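Local structure of signal recognition 54 kDa protein (Pyrococcus furiosus, 3DM5) at residues Q226-Q231 and S260-T265. The protein is the SRP54 subunit of the archaeal signal recognition particle, a P-loop GTPase-family protein with an N-terminal helical bundle and a signal peptide-binding domain. Sequence-based numbering, arbitrary orientation.
Sequences QQAYNQ and SAVAAT. With SO4 (sulfate ion), chain N.
Tyr229 reaches across to Ala261, Ala264 and Thr265 and makes the largest single contribution to this interface. With CG anti to the backbone N (chi1 180°), the ring extends obliquely past the carbonyl of Ala261 toward Ala264 and Thr265. The ring edge does much of the touching: CD1 of Tyr229 comes 3.3 Å from the carbonyl O of Ala261, near the ring plane, and CE1 of Tyr229 lies 4.0 Å from the methyl CB of Ala264. One face takes the hydroxyl of Thr265, whose OG1 sits 3.8 Å from Tyr229 CE1.

Beneath the ring the packing is between small apolar groups. Ala261 points its methyl at the opposing backbone, CB lying 3.8 Å from the carbonyl O of Gln226 and 4.1 Å from CB of Tyr229. Such a short side chain lets the backbones close in, to 4.7 Å between the CA atoms of Tyr229 and Ala261. Deeper still, CB of Ala228 meets CG2 of Val262 at 4.0 Å, and both side chains also rest on Ile220 of strand 215-221. These are two neighbouring helices of the P-loop GTPase fold, following strands 215-221 and 242-247, which lie side by side in the parallel part of the sheet.

Two polar interactions involve partners beyond the two segments. Asn230 ND2 gives a weak but fairly straight hydrogen bond (166°) to O2 of a sulfate, probably from the crystallisation liquor, which Arg33 of the second subunit also binds. The carbonyl O of Thr265 accepts a hydrogen bond from NZ of Lys236, farther along helix 228-237.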
loop_
_atom_site.group_PDB
_atom_site.type_symbol
_atom_site.label_atom_id
_atom_site.label_comp_id
_atom_site.label_asym_id
_atom_site.label_seq_id
_atom_site.Cartn_x
_atom_site.Cartn_y
_atom_site.Cartn_z
ATOM N N GLN A 226 15.902 -12.488 8.980
ATOM C CA GLN A 226 16.183 -13.782 9.589
ATOM C C GLN A 226 17.613 -14.239 9.373
ATOM O O GLN A 226 18.014 -15.236 9.949
ATOM C CB GLN A 226 15.229 -14.844 9.057
ATOM C CG GLN A 226 15.508 -15.256 7.635
ATOM C CD GLN A 226 14.611 -16.377 7.187
ATOM O OE1 GLN A 226 13.642 -16.162 6.446
ATOM N NE2 GLN A 226 14.897 -17.584 7.662
ATOM N N GLN A 227 18.369 -13.521 8.538
ATOM C CA GLN A 227 19.786 -13.825 8.318
ATOM C C GLN A 227 20.638 -13.537 9.546
ATOM O O GLN A 227 21.817 -13.890 9.571
ATOM C CB GLN A 227 20.367 -13.031 7.146
ATOM C CG GLN A 227 19.571 -13.076 5.861
ATOM C CD GLN A 227 20.207 -12.233 4.767
ATOM O OE1 GLN A 227 21.174 -12.659 4.142
ATOM N NE2 GLN A 227 19.672 -11.025 4.541
ATOM N N ALA A 228 20.045 -12.893 10.552
ATOM C CA ALA A 228 20.754 -12.608 11.791
ATOM C C ALA A 228 21.048 -13.880 12.566
ATOM O O ALA A 228 21.957 -13.908 13.392
ATOM C CB ALA A 228 19.981 -11.642 12.670
ATOM N N TYR A 229 20.262 -14.919 12.321
ATOM C CA TYR A 229 20.413 -16.161 13.053
ATOM C C TYR A 229 21.855 -16.680 13.037
ATOM O O TYR A 229 22.479 -16.843 14.083
ATOM C CB TYR A 229 19.488 -17.235 12.495
ATOM C CG TYR A 229 19.629 -18.535 13.230
ATOM C CD1 TYR A 229 18.921 -18.764 14.408
ATOM C CD2 TYR A 229 20.488 -19.525 12.779
ATOM C CE1 TYR A 229 19.049 -19.959 15.112
ATOM C CE2 TYR A 229 20.623 -20.738 13.477
ATOM C CZ TYR A 229 19.896 -20.940 14.644
ATOM O OH TYR A 229 20.008 -22.111 15.356
ATOM N N ASN A 230 22.371 -16.940 11.843
ATOM C CA ASN A 230 23.702 -17.513 11.687
ATOM C C ASN A 230 24.824 -16.617 12.188
ATOM O O ASN A 230 25.814 -17.119 12.713
ATOM C CB ASN A 230 23.944 -17.971 10.245
ATOM C CG ASN A 230 23.304 -19.319 9.961
ATOM O OD1 ASN A 230 23.327 -20.216 10.803
ATOM N ND2 ASN A 230 22.724 -19.465 8.779
ATOM N N GLN A 231 24.654 -15.305 12.043
ATOM C CA GLN A 231 25.614 -14.344 12.571
ATOM C C GLN A 231 25.620 -14.378 14.087
ATOM O O GLN A 231 26.685 -14.402 14.684
ATOM C CB GLN A 231 25.311 -12.918 12.093
ATOM C CG GLN A 231 25.241 -12.785 10.592
ATOM C CD GLN A 231 25.129 -11.353 10.156
ATOM O OE1 GLN A 231 24.968 -10.449 10.980
ATOM N NE2 GLN A 231 25.211 -11.130 8.852
ATOM N N SER A 260 13.498 -12.266 16.344
ATOM C CA SER A 260 13.077 -13.644 16.527
ATOM C C SER A 260 14.233 -14.593 16.190
ATOM O O SER A 260 14.422 -15.641 16.820
ATOM C CB SER A 260 11.849 -13.937 15.668
ATOM O OG SER A 260 12.128 -13.690 14.304
ATOM N N ALA A 261 15.021 -14.195 15.205
ATOM C CA ALA A 261 16.160 -14.993 14.758
ATOM C C ALA A 261 17.265 -15.083 15.823
ATOM O O ALA A 261 17.746 -16.164 16.144
ATOM C CB ALA A 261 16.709 -14.429 13.466
ATOM N N VAL A 262 17.652 -13.924 16.351
ATOM C CA VAL A 262 18.632 -13.816 17.412
ATOM C C VAL A 262 18.138 -14.501 18.675
ATOM O O VAL A 262 18.907 -15.160 19.366
ATOM C CB VAL A 262 18.980 -12.335 17.740
ATOM C CG1 VAL A 262 19.695 -12.243 19.075
ATOM C CG2 VAL A 262 19.837 -11.719 16.644
ATOM N N ALA A 263 16.855 -14.372 18.977
ATOM C CA ALA A 263 16.340 -14.992 20.184
ATOM C C ALA A 263 16.307 -16.536 20.070
ATOM O O ALA A 263 16.348 -17.262 21.072
ATOM C CB ALA A 263 14.972 -14.435 20.523
ATOM N N ALA A 264 16.231 -17.028 18.839
ATOM C CA ALA A 264 16.141 -18.453 18.596
ATOM C C ALA A 264 17.502 -19.026 18.912
ATOM O O ALA A 264 17.713 -20.231 19.017
ATOM C CB ALA A 264 15.798 -18.707 17.156
ATOM N N THR A 265 18.436 -18.122 19.072
ATOM C CA THR A 265 19.815 -18.494 19.133
ATOM C C THR A 265 20.227 -18.701 20.590
ATOM O O THR A 265 21.201 -19.394 20.869
ATOM C CB THR A 265 20.618 -17.374 18.515
ATOM O OG1 THR A 265 21.330 -17.857 17.367
ATOM C CG2 THR A 265 21.520 -16.725 19.561
HETATM S S SO4 N . 21.235 -17.434 6.072
HETATM O O1 SO4 N . 20.682 -17.108 7.390
HETATM O O2 SO4 N . 22.691 -17.289 6.119
HETATM O O3 SO4 N . 20.838 -18.799 5.722
HETATM O O4 SO4 N . 20.746 -16.522 5.040
#